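Local coordinates for protein thermostable monoacylglycerol lipase (Bacillus, PDB 4LHE) that hydrolyses monoacylglycerols to glycerol and free fatty acid, probably through a Ser-His-Asp triad carried on an alpha/beta-hydrolase fold, at residues S9-F14 / K155-E160; V23-G28 / E41-A46; A107-D112 / M174-A179; V123-I128 / H197-G202. All blocks are in the same frame, centred on the assembly; numbering follows the deposited sequence.

How the contacts relate
All four contacts belong to one alpha/beta-hydrolase chain. Contact 2 is nested within the chain loop closed by contact 1; their centres lie about 15 Å apart and they touch through Phe14 and Glu41. Contacts 3 and 4 open after contact 2 has closed, and their segments alternate with those of contact 1 and with each other. They meet through Met174 and Lys178 of helix 164-179, packed on Val123 and Ile125, and a long, weak Lys178-Asp124 ion pair. Contact 4 adjoins the probable catalytic residues, about 25 Å from contact 2 between centres, across the chain's centre. Together they tie the N-terminal loop, strand 21-26 with helix 37-45, helices 98-109 and 164-179, and the loops after strands 115-119 and 188-193.

Contact 1 of 4, residues S9-F14 / K155-E160; sequences SGAEPF and KELAYE
Leu157 makes this contact almost alone, pressing its CD1 methyl against the backbone of Ser9 and Gly10. CD1 lies 3.5 Å from Ser9 O and 3.8 Å from Gly10 C, with Ala11 CB more loosely placed at 4.5 Å from the same Leu157 CD1. The reach follows from the torsions: CG stands anti to the carbonyl carbon (chi1 -51°) and CD1 continues outward, anti to CA (chi2 -173°). Gly10 has a positive phi of 104° and no side chain, and the methyl comes in on its bare backbone. The other branch marks the loose side, since Leu157 CD2 stays 4.9 Å from Ser9 O; Ser9 is exposed, no hydrogen bond spans the segments, and just 91 Å² is buried in all. The turn is steadied from within its own segment: the Glu12 carboxylate forks onto the Gly10 amide, with OE1 3.0 Å and OE2 3.3 Å from Gly10 N, both weak bonds. Arg37 NH2, at the start of helix 37-45, also binds the carbonyl oxygens of Gly10 and Glu12. Past Pro13 the loop enters strand 14-16, an edge strand of the main sheet of the alpha/beta-hydrolase fold, antiparallel to 49-52, whereas 155-160 lies outside that sheet, between strands 115-119 and 188-193 in sequence, and leads into strand 161-163 of the small antiparallel pair with 141-143; Tyr159 packs its side chain on helix 62-67.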
loop_
_atom_site.group_PDB
_atom_site.type_symbol
_atom_site.label_atom_id
_atom_site.label_comp_id
_atom_site.label_asym_id
_atom_site.label_seq_id
_atom_site.Cartn_x
_atom_site.Cartn_y
_atom_site.Cartn_z
ATOM N N SER A 9 19.495 -3.740 0.962
ATOM C CA SER A 9 19.606 -4.180 -0.419
ATOM C C SER A 9 18.260 -4.793 -0.842
ATOM O O SER A 9 17.750 -5.699 -0.182
ATOM C CB SER A 9 20.736 -5.210 -0.546
ATOM O OG SER A 9 20.992 -5.504 -1.910
ATOM N N GLY A 10 17.678 -4.283 -1.924
ATOM C CA GLY A 10 16.402 -4.780 -2.413
ATOM C C GLY A 10 15.257 -3.840 -2.075
ATOM O O GLY A 10 14.137 -3.976 -2.593
ATOM N N ALA A 11 15.550 -2.877 -1.206
ATOM C CA ALA A 11 14.538 -1.969 -0.679
ATOM C C ALA A 11 14.622 -0.576 -1.317
ATOM O O ALA A 11 13.990 0.377 -0.837
ATOM C CB ALA A 11 14.682 -1.869 0.830
ATOM N N GLU A 12 15.393 -0.457 -2.398
ATOM C CA GLU A 12 15.548 0.826 -3.076
ATOM C C GLU A 12 14.264 1.204 -3.815
ATOM O O GLU A 12 13.569 0.338 -4.371
ATOM C CB GLU A 12 16.714 0.774 -4.077
ATOM C CG GLU A 12 18.064 0.363 -3.480
ATOM C CD GLU A 12 18.227 -1.151 -3.381
ATOM O OE1 GLU A 12 17.270 -1.883 -3.720
ATOM O OE2 GLU A 12 19.316 -1.609 -2.964
ATOM N N PRO A 13 13.938 2.503 -3.831
ATOM C CA PRO A 13 12.810 2.951 -4.662
ATOM C C PRO A 13 13.072 2.738 -6.163
ATOM O O PRO A 13 14.200 2.445 -6.557
ATOM C CB PRO A 13 12.706 4.445 -4.328
ATOM C CG PRO A 13 14.101 4.829 -3.881
ATOM C CD PRO A 13 14.603 3.623 -3.133
ATOM N N PHE A 14 12.029 2.880 -6.981
ATOM C CA PHE A 14 12.118 2.609 -8.408
ATOM C C PHE A 14 11.346 3.682 -9.161
ATOM O O PHE A 14 10.153 3.886 -8.919
ATOM C CB PHE A 14 11.582 1.196 -8.721
ATOM C CG PHE A 14 11.413 0.914 -10.196
ATOM C CD1 PHE A 14 12.512 0.795 -11.031
ATOM C CD2 PHE A 14 10.151 0.753 -10.741
ATOM C CE1 PHE A 14 12.346 0.532 -12.386
ATOM C CE2 PHE A 14 9.986 0.495 -12.094
ATOM C CZ PHE A 14 11.081 0.385 -12.913
ATOM N N LYS A 155 9.919 -13.790 -0.731
ATOM C CA LYS A 155 9.954 -13.312 0.643
ATOM C C LYS A 155 9.772 -11.803 0.731
ATOM O O LYS A 155 9.991 -11.080 -0.245
ATOM C CB LYS A 155 11.269 -13.742 1.318
ATOM C CG LYS A 155 12.479 -12.919 0.895
ATOM C CD LYS A 155 13.774 -13.725 0.990
ATOM C CE LYS A 155 15.009 -12.829 0.824
ATOM N NZ LYS A 155 14.956 -12.015 -0.416
ATOM N N GLU A 156 9.343 -11.345 1.903
ATOM C CA GLU A 156 9.277 -9.927 2.223
ATOM C C GLU A 156 10.628 -9.528 2.799
ATOM O O GLU A 156 11.365 -10.391 3.283
ATOM C CB GLU A 156 8.215 -9.703 3.304
ATOM C CG GLU A 156 6.911 -9.099 2.835
ATOM C CD GLU A 156 5.956 -8.876 4.002
ATOM O OE1 GLU A 156 5.147 -7.918 3.941
ATOM O OE2 GLU A 156 6.018 -9.665 4.985
ATOM N N LEU A 157 10.957 -8.235 2.761
ATOM C CA LEU A 157 12.142 -7.729 3.462
ATOM C C LEU A 157 11.714 -6.893 4.663
ATOM O O LEU A 157 12.405 -5.943 5.042
ATOM C CB LEU A 157 13.011 -6.854 2.558
ATOM C CG LEU A 157 13.465 -7.320 1.175
ATOM C CD1 LEU A 157 14.424 -6.308 0.626
ATOM C CD2 LEU A 157 14.128 -8.692 1.201
ATOM N N ALA A 158 10.570 -7.233 5.254
ATOM C CA ALA A 158 10.035 -6.485 6.400
ATOM C C ALA A 158 10.843 -6.712 7.682
ATOM O O ALA A 158 11.491 -7.752 7.843
ATOM C CB ALA A 158 8.570 -6.840 6.616
ATOM N N TYR A 159 10.799 -5.738 8.593
ATOM C CA TYR A 159 11.558 -5.806 9.849
ATOM C C TYR A 159 11.138 -7.019 10.697
ATOM O O TYR A 159 10.059 -7.586 10.488
ATOM C CB TYR A 159 11.344 -4.529 10.670
ATOM C CG TYR A 159 11.770 -3.230 10.001
ATOM C CD1 TYR A 159 12.982 -3.129 9.321
ATOM C CD2 TYR A 159 10.957 -2.105 10.068
ATOM C CE1 TYR A 159 13.369 -1.937 8.724
ATOM C CE2 TYR A 159 11.332 -0.917 9.478
ATOM C CZ TYR A 159 12.536 -0.845 8.810
ATOM O OH TYR A 159 12.905 0.337 8.230
ATOM N N GLU A 160 11.967 -7.404 11.665
ATOM C CA GLU A 160 11.614 -8.513 12.557
ATOM C C GLU A 160 10.914 -8.029 13.829
ATOM O O GLU A 160 10.303 -8.820 14.552
ATOM C CB GLU A 160 12.849 -9.326 12.921
ATOM C CG GLU A 160 12.550 -10.788 13.199
ATOM C CD GLU A 160 13.388 -11.708 12.340
ATOM O OE1 GLU A 160 14.450 -12.168 12.821
ATOM O OE2 GLU A 160 12.990 -11.959 11.181
#

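Contact 2 of 4, residues V23-G28 / E41-A46; sequences VLLVHG and EAYAKA
The first beta-alpha-beta crossover of the alpha/beta-hydrolase sheet, from strand 21-26 through helix 37-45 to strand 49-52, is held together here by Tyr43 packed on two strand residues. Val23 and Leu25, two positions apart and therefore on the same face of the strand, both turn to the helix. Val23 CG1, which sits anti to the backbone N (chi1 -172°), comes within 4.0 Å of Tyr43 CD2. Leu25 CD2 lies 4.0 Å from Tyr43 CE2 and 4.2 Å from Tyr43 CD2, and the two aliphatic groups flank the CD2-CE2 part of the ring from opposite sides of its plane. Both approach it obliquely, and the Val23 side chain runs at about a right angle to that of Tyr43. All three residues are buried, and Phe245 of helix 234-247 adds an edge-to-face ring contact to Tyr43. On the strand's other face Leu24 and Val26 pack on helices 70-87 and 98-109. Past the strand comes a His-Gly pair, as in many relatives, where it leads towards the oxyanion hole. Its imidazole is fixed at both nitrogens: NE2 pairs with Leu55 N, and His27 ND1 donates to Gly28 O over 3.1 Å, meeting a carbonyl lone pair in plane at an N-H...O angle of 142°.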
loop_
_atom_site.group_PDB
_atom_site.type_symbol
_atom_site.label_atom_id
_atom_site.label_comp_id
_atom_site.label_asym_id
_atom_site.label_seq_id
_atom_site.Cartn_x
_atom_site.Cartn_y
_atom_site.Cartn_z
ATOM N N VAL A 23 1.755 5.577 -12.878
ATOM C CA VAL A 23 1.294 4.751 -11.778
ATOM C C VAL A 23 2.179 4.962 -10.544
ATOM O O VAL A 23 3.399 4.758 -10.593
ATOM C CB VAL A 23 1.261 3.246 -12.132
ATOM C CG1 VAL A 23 0.599 2.485 -11.008
ATOM C CG2 VAL A 23 0.485 3.006 -13.416
ATOM N N LEU A 24 1.547 5.372 -9.446
ATOM C CA LEU A 24 2.207 5.464 -8.140
ATOM C C LEU A 24 1.940 4.150 -7.407
ATOM O O LEU A 24 0.772 3.740 -7.293
ATOM C CB LEU A 24 1.580 6.615 -7.343
ATOM C CG LEU A 24 2.144 6.899 -5.957
ATOM C CD1 LEU A 24 3.551 7.344 -6.091
ATOM C CD2 LEU A 24 1.314 7.970 -5.233
ATOM N N LEU A 25 2.991 3.487 -6.918
ATOM C CA LEU A 25 2.808 2.240 -6.155
ATOM C C LEU A 25 3.252 2.377 -4.695
ATOM O O LEU A 25 4.379 2.795 -4.418
ATOM C CB LEU A 25 3.569 1.089 -6.810
ATOM C CG LEU A 25 3.180 0.725 -8.245
ATOM C CD1 LEU A 25 4.007 1.521 -9.239
ATOM C CD2 LEU A 25 3.377 -0.768 -8.485
ATOM N N VAL A 26 2.372 2.024 -3.764
ATOM C CA VAL A 26 2.649 2.282 -2.359
ATOM C C VAL A 26 2.774 0.987 -1.568
ATOM O O VAL A 26 1.792 0.249 -1.424
ATOM C CB VAL A 26 1.578 3.187 -1.730
ATOM C CG1 VAL A 26 2.087 3.752 -0.400
ATOM C CG2 VAL A 26 1.223 4.350 -2.684
ATOM N N HIS A 27 3.976 0.724 -1.047
ATOM C CA HIS A 27 4.216 -0.489 -0.254
ATOM C C HIS A 27 3.586 -0.362 1.128
ATOM O O HIS A 27 3.051 0.701 1.466
ATOM C CB HIS A 27 5.711 -0.858 -0.180
ATOM C CG HIS A 27 6.568 0.103 0.605
ATOM N ND1 HIS A 27 6.682 0.045 1.980
ATOM C CD2 HIS A 27 7.393 1.095 0.202
ATOM C CE1 HIS A 27 7.531 0.977 2.386
ATOM N NE2 HIS A 27 7.979 1.628 1.331
ATOM N N GLY A 28 3.628 -1.440 1.916
ATOM C CA GLY A 28 2.909 -1.482 3.179
ATOM C C GLY A 28 3.689 -1.112 4.439
ATOM O O GLY A 28 4.840 -0.693 4.369
ATOM N N GLU A 41 7.634 -2.891 -12.319
ATOM C CA GLU A 41 8.377 -3.296 -13.507
ATOM C C GLU A 41 7.477 -3.699 -14.674
ATOM O O GLU A 41 7.705 -3.262 -15.808
ATOM C CB GLU A 41 9.422 -4.380 -13.178
ATOM C CG GLU A 41 10.570 -3.853 -12.290
ATOM C CD GLU A 41 11.599 -4.919 -11.920
ATOM O OE1 GLU A 41 11.521 -6.048 -12.451
ATOM O OE2 GLU A 41 12.507 -4.623 -11.105
ATOM N N ALA A 42 6.455 -4.513 -14.403
ATOM C CA ALA A 42 5.435 -4.834 -15.414
ATOM C C ALA A 42 4.672 -3.622 -15.982
ATOM O O ALA A 42 4.375 -3.595 -17.186
ATOM C CB ALA A 42 4.462 -5.870 -14.889
ATOM N N TYR A 43 4.347 -2.629 -15.149
ATOM C CA TYR A 43 3.626 -1.448 -15.656
ATOM C C TYR A 43 4.546 -0.541 -16.492
ATOM O O TYR A 43 4.118 0.056 -17.485
ATOM C CB TYR A 43 2.948 -0.653 -14.522
ATOM C CG TYR A 43 2.008 -1.473 -13.639
ATOM C CD1 TYR A 43 1.402 -2.635 -14.104
ATOM C CD2 TYR A 43 1.751 -1.084 -12.331
ATOM C CE1 TYR A 43 0.550 -3.384 -13.284
ATOM C CE2 TYR A 43 0.913 -1.818 -11.516
ATOM C CZ TYR A 43 0.320 -2.968 -11.994
ATOM O OH TYR A 43 -0.509 -3.696 -11.154
ATOM N N ALA A 44 5.803 -0.449 -16.075
ATOM C CA ALA A 44 6.814 0.297 -16.817
ATOM C C ALA A 44 7.024 -0.325 -18.202
ATOM O O ALA A 44 7.105 0.379 -19.212
ATOM C CB ALA A 44 8.110 0.327 -16.032
ATOM N N LYS A 45 7.098 -1.652 -18.251
ATOM C CA LYS A 45 7.230 -2.351 -19.531
ATOM C C LYS A 45 5.994 -2.158 -20.434
ATOM O O LYS A 45 6.097 -2.144 -21.666
ATOM C CB LYS A 45 7.550 -3.839 -19.316
ATOM C CG LYS A 45 7.542 -4.678 -20.605
ATOM C CD LYS A 45 8.608 -4.206 -21.619
ATOM C CE LYS A 45 8.077 -4.119 -23.061
ATOM N NZ LYS A 45 7.672 -5.447 -23.623
ATOM N N ALA A 46 4.825 -1.975 -19.835
ATOM C CA ALA A 46 3.632 -1.736 -20.640
ATOM C C ALA A 46 3.547 -0.290 -21.136
ATOM O O ALA A 46 2.608 0.059 -21.829
ATOM C CB ALA A 46 2.401 -2.088 -19.863
#

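Contact 3 of 4, residues A107-D112 / M174-A179; sequences AEHHPD and MAQTKA
Glu108 reaches over the backbone of Thr177 with an extended side chain, its carboxylate lying against the peptide carbonyl. Glu108 OE2 is 2.6 Å from Thr177 O, a separation at which an acid group probably holds a proton. The second oxygen rests more loosely: Glu108 OE1 is 3.6 Å from the same Thr177 O. Thr177 also offers a methyl, and CG2 lies 3.7 Å from Glu108 OE2. A Thr177 chi1 of -60° sends the two branches different ways: CG2 is anti to the backbone N, on the side facing the acid, and OG1 turns back to bond Leu173 O within its own helix. The arrangement joins two helices of the alpha/beta-hydrolase fold. Helix 98-109 follows directly on the probable nucleophile elbow, and helix 164-179 follows strand 161-163; Thr177 further packs on Thr101, Leu104 and Tyr105 of the former, so the approach of the two helices extends beyond Glu108. The buried Glu108 side chain also touches Lys180 and Ile184 in the loop that follows helix 164-179. Towards the exposed end the fit slackens. Gln176 OE1 meets the edge of the His109 imidazole, near its plane, at 4.4 Å from His109 NE2. That ring is instead held by its stack on Tyr105 and by the bond from His109 ND1 to Tyr105 O.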
loop_
_atom_site.group_PDB
_atom_site.type_symbol
_atom_site.label_atom_id
_atom_site.label_comp_id
_atom_site.label_asym_id
_atom_site.label_seq_id
_atom_site.Cartn_x
_atom_site.Cartn_y
_atom_site.Cartn_z
ATOM N N ALA A 107 -6.421 9.590 -2.628
ATOM C CA ALA A 107 -7.588 9.801 -3.475
ATOM C C ALA A 107 -8.541 10.797 -2.793
ATOM O O ALA A 107 -9.152 11.645 -3.455
ATOM C CB ALA A 107 -8.288 8.464 -3.769
ATOM N N GLU A 108 -8.651 10.696 -1.465
ATOM C CA GLU A 108 -9.451 11.635 -0.671
ATOM C C GLU A 108 -8.962 13.083 -0.762
ATOM O O GLU A 108 -9.750 14.024 -0.618
ATOM C CB GLU A 108 -9.486 11.191 0.800
ATOM C CG GLU A 108 -10.241 9.899 1.011
ATOM C CD GLU A 108 -9.957 9.252 2.336
ATOM O OE1 GLU A 108 -9.176 9.814 3.121
ATOM O OE2 GLU A 108 -10.529 8.184 2.606
ATOM N N HIS A 109 -7.667 13.264 -0.992
ATOM C CA HIS A 109 -7.084 14.600 -1.008
ATOM C C HIS A 109 -6.867 15.158 -2.412
ATOM O O HIS A 109 -6.702 16.373 -2.581
ATOM C CB HIS A 109 -5.770 14.619 -0.217
ATOM C CG HIS A 109 -5.955 14.549 1.266
ATOM N ND1 HIS A 109 -6.629 13.521 1.888
ATOM C CD2 HIS A 109 -5.544 15.381 2.256
ATOM C CE1 HIS A 109 -6.632 13.721 3.194
ATOM N NE2 HIS A 109 -5.980 14.845 3.442
ATOM N N HIS A 110 -6.861 14.279 -3.413
ATOM C CA HIS A 110 -6.670 14.688 -4.806
ATOM C C HIS A 110 -7.649 13.969 -5.766
ATOM O O HIS A 110 -7.289 12.950 -6.367
ATOM C CB HIS A 110 -5.238 14.362 -5.295
ATOM C CG HIS A 110 -4.127 14.923 -4.452
ATOM N ND1 HIS A 110 -3.643 16.206 -4.613
ATOM C CD2 HIS A 110 -3.355 14.350 -3.494
ATOM C CE1 HIS A 110 -2.652 16.412 -3.760
ATOM N NE2 HIS A 110 -2.459 15.301 -3.069
ATOM N N PRO A 111 -8.887 14.472 -5.918
ATOM C CA PRO A 111 -9.705 13.815 -6.956
ATOM C C PRO A 111 -9.319 14.073 -8.434
ATOM O O PRO A 111 -10.067 13.686 -9.335
ATOM C CB PRO A 111 -11.135 14.288 -6.644
ATOM C CG PRO A 111 -10.995 15.388 -5.621
ATOM C CD PRO A 111 -9.719 15.124 -4.891
ATOM N N ASP A 112 -8.169 14.680 -8.698
ATOM C CA ASP A 112 -7.650 14.664 -10.064
ATOM C C ASP A 112 -7.137 13.253 -10.410
ATOM O O ASP A 112 -6.891 12.924 -11.573
ATOM C CB ASP A 112 -6.547 15.708 -10.260
ATOM C CG ASP A 112 -5.309 15.413 -9.434
ATOM O OD1 ASP A 112 -5.178 16.004 -8.336
ATOM O OD2 ASP A 112 -4.465 14.593 -9.875
ATOM N N MET A 174 -5.525 4.965 9.716
ATOM C CA MET A 174 -6.717 4.237 9.273
ATOM C C MET A 174 -8.004 5.001 9.629
ATOM O O MET A 174 -8.981 4.977 8.874
ATOM C CB MET A 174 -6.754 2.816 9.847
ATOM C CG MET A 174 -5.593 1.915 9.416
ATOM S SD MET A 174 -5.865 0.237 10.006
ATOM C CE MET A 174 -4.247 -0.488 9.844
ATOM N N ALA A 175 -7.985 5.696 10.765
ATOM C CA ALA A 175 -9.157 6.435 11.240
ATOM C C ALA A 175 -9.455 7.619 10.342
ATOM O O ALA A 175 -10.589 7.805 9.910
ATOM C CB ALA A 175 -8.944 6.905 12.683
ATOM N N GLN A 176 -8.439 8.438 10.093
ATOM C CA GLN A 176 -8.591 9.612 9.248
ATOM C C GLN A 176 -8.947 9.182 7.818
ATOM O O GLN A 176 -9.599 9.937 7.088
ATOM C CB GLN A 176 -7.296 10.450 9.268
ATOM C CG GLN A 176 -7.494 11.963 9.136
ATOM C CD GLN A 176 -6.237 12.699 8.653
ATOM O OE1 GLN A 176 -6.252 13.370 7.611
ATOM N NE2 GLN A 176 -5.149 12.583 9.414
ATOM N N THR A 177 -8.545 7.966 7.427
ATOM C CA THR A 177 -8.805 7.467 6.063
ATOM C C THR A 177 -10.217 6.916 5.913
ATOM O O THR A 177 -10.946 7.288 4.996
ATOM C CB THR A 177 -7.801 6.362 5.636
ATOM O OG1 THR A 177 -6.465 6.880 5.671
ATOM C CG2 THR A 177 -8.107 5.870 4.231
ATOM N N LYS A 178 -10.603 6.025 6.814
ATOM C CA LYS A 178 -11.941 5.454 6.788
ATOM C C LYS A 178 -13.018 6.537 6.915
ATOM O O LYS A 178 -14.039 6.499 6.225
ATOM C CB LYS A 178 -12.083 4.455 7.925
ATOM C CG LYS A 178 -13.459 3.842 8.043
ATOM C CD LYS A 178 -13.498 3.006 9.304
ATOM C CE LYS A 178 -14.759 2.179 9.407
ATOM N NZ LYS A 178 -14.519 1.011 10.307
ATOM N N ALA A 179 -12.773 7.507 7.790
ATOM C CA ALA A 179 -13.713 8.603 8.013
ATOM C C ALA A 179 -14.017 9.361 6.725
ATOM O O ALA A 179 -15.143 9.830 6.511
ATOM C CB ALA A 179 -13.169 9.559 9.073
#

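Contact 4 of 4, residues V123-I128 / H197-G202; sequences VDIPAI and HVVPPG
Apolar contacts carry the meeting of the two loops, with Ile125 and Pro126 set against Val199 and Pro200. Ile125 CD1 lies 4.2 Å from Val199 CG2, brought there by an outstretched chain (chi1 -55°, chi2 -166°) whose end comes nearer than its root. At the more exposed margin the two prolines touch, with Pro126 CD 4.2 Å from Pro200 CG. A looser contact with the backbone adds to these, as Ile125 CD1 passes 4.4 Å from Val198 O. The two loops lie beside the probable active site of the alpha/beta-hydrolase fold: Val199 touches Ser97 and His226, two members of the likely Ser-His-Asp triad, and the third, Asp196, comes just before the 197-202 loop. Hydrogen bonds act on each loop separately and none crosses between them. Asp196 OD1 takes the amides of both Val198 and Val199, fixing that loop to the likely triad acid, while Asn203 OD1 takes those of Val123 and Asp124. An inverse gamma turn is centred on Ala127, closed by a weak bond of 3.0 Å from Ile128 N to Pro126 O. A bound sulfate, most likely picked up during crystallisation, sits about 4 Å from the Val198 side chain.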
loop_
_atom_site.group_PDB
_atom_site.type_symbol
_atom_site.label_atom_id
_atom_site.label_comp_id
_atom_site.label_asym_id
_atom_site.label_seq_id
_atom_site.Cartn_x
_atom_site.Cartn_y
_atom_site.Cartn_z
ATOM N N VAL A 123 -8.368 -0.604 6.724
ATOM C CA VAL A 123 -9.235 0.532 7.053
ATOM C C VAL A 123 -9.823 0.433 8.471
ATOM O O VAL A 123 -10.085 1.450 9.128
ATOM C CB VAL A 123 -10.332 0.706 5.960
ATOM C CG1 VAL A 123 -11.661 1.101 6.557
ATOM C CG2 VAL A 123 -9.878 1.713 4.895
ATOM N N ASP A 124 -9.994 -0.793 8.952
ATOM C CA ASP A 124 -10.486 -1.016 10.310
ATOM C C ASP A 124 -9.956 -2.343 10.879
ATOM O O ASP A 124 -10.554 -3.398 10.654
ATOM C CB ASP A 124 -12.021 -1.002 10.313
ATOM C CG ASP A 124 -12.621 -1.295 11.688
ATOM O OD1 ASP A 124 -12.044 -0.850 12.711
ATOM O OD2 ASP A 124 -13.679 -1.969 11.742
ATOM N N ILE A 125 -8.836 -2.299 11.603
ATOM C CA ILE A 125 -8.270 -3.521 12.189
ATOM C C ILE A 125 -8.582 -3.653 13.681
ATOM O O ILE A 125 -8.038 -2.908 14.502
ATOM C CB ILE A 125 -6.734 -3.622 12.016
ATOM C CG1 ILE A 125 -6.324 -3.492 10.545
ATOM C CG2 ILE A 125 -6.218 -4.937 12.589
ATOM C CD1 ILE A 125 -4.883 -3.928 10.288
ATOM N N PRO A 126 -9.465 -4.607 14.029
ATOM C CA PRO A 126 -9.796 -4.970 15.411
ATOM C C PRO A 126 -8.538 -5.277 16.206
ATOM O O PRO A 126 -8.207 -4.566 17.156
ATOM C CB PRO A 126 -10.629 -6.256 15.245
ATOM C CG PRO A 126 -10.393 -6.710 13.811
ATOM C CD PRO A 126 -10.203 -5.436 13.063
ATOM N N ALA A 127 -7.845 -6.336 15.801
ATOM C CA ALA A 127 -6.614 -6.752 16.454
ATOM C C ALA A 127 -5.427 -5.933 15.942
ATOM O O ALA A 127 -4.684 -6.370 15.060
ATOM C CB ALA A 127 -6.389 -8.236 16.234
ATOM N N ILE A 128 -5.286 -4.735 16.505
ATOM C CA ILE A 128 -4.187 -3.813 16.228
ATOM C C ILE A 128 -2.859 -4.552 16.351
ATOM O O ILE A 128 -2.155 -4.800 15.362
ATOM C CB ILE A 128 -4.183 -2.652 17.268
ATOM C CG1 ILE A 128 -5.520 -2.566 18.022
ATOM C CG2 ILE A 128 -3.847 -1.318 16.617
ATOM C CD1 ILE A 128 -6.622 -1.823 17.272
ATOM N N HIS A 197 -4.727 -13.290 6.387
ATOM C CA HIS A 197 -4.716 -13.548 7.834
ATOM C C HIS A 197 -4.207 -12.336 8.619
ATOM O O HIS A 197 -3.916 -12.450 9.814
ATOM C CB HIS A 197 -3.832 -14.756 8.192
ATOM C CG HIS A 197 -4.025 -15.956 7.310
ATOM N ND1 HIS A 197 -3.061 -16.378 6.410
ATOM C CD2 HIS A 197 -5.047 -16.835 7.207
ATOM C CE1 HIS A 197 -3.496 -17.457 5.780
ATOM N NE2 HIS A 197 -4.698 -17.757 6.243
ATOM N N VAL A 198 -4.089 -11.189 7.948
ATOM C CA VAL A 198 -3.610 -9.958 8.582
ATOM C C VAL A 198 -4.682 -8.878 8.583
ATOM O O VAL A 198 -5.017 -8.327 9.633
ATOM C CB VAL A 198 -2.348 -9.404 7.886
ATOM C CG1 VAL A 198 -1.911 -8.100 8.532
ATOM C CG2 VAL A 198 -1.229 -10.424 7.936
ATOM N N VAL A 199 -5.208 -8.579 7.395
ATOM C CA VAL A 199 -6.276 -7.595 7.218
ATOM C C VAL A 199 -7.543 -8.359 6.854
ATOM O O VAL A 199 -7.540 -9.144 5.913
ATOM C CB VAL A 199 -5.928 -6.574 6.099
ATOM C CG1 VAL A 199 -7.107 -5.659 5.812
ATOM C CG2 VAL A 199 -4.715 -5.742 6.498
ATOM N N PRO A 200 -8.618 -8.175 7.637
ATOM C CA PRO A 200 -9.860 -8.938 7.426
ATOM C C PRO A 200 -10.461 -8.589 6.073
ATOM O O PRO A 200 -10.525 -7.399 5.747
ATOM C CB PRO A 200 -10.780 -8.428 8.544
ATOM C CG PRO A 200 -9.834 -7.849 9.605
ATOM C CD PRO A 200 -8.701 -7.270 8.801
ATOM N N PRO A 201 -10.882 -9.600 5.291
ATOM C CA PRO A 201 -11.374 -9.342 3.930
ATOM C C PRO A 201 -12.573 -8.393 3.904
ATOM O O PRO A 201 -12.844 -7.774 2.868
ATOM C CB PRO A 201 -11.785 -10.732 3.434
ATOM C CG PRO A 201 -10.976 -11.686 4.251
ATOM C CD PRO A 201 -10.847 -11.040 5.598
ATOM N N GLY A 202 -13.272 -8.274 5.031
ATOM C CA GLY A 202 -14.416 -7.391 5.126
ATOM C C GLY A 202 -14.056 -5.930 4.896
ATOM O O GLY A 202 -14.946 -5.115 4.647
#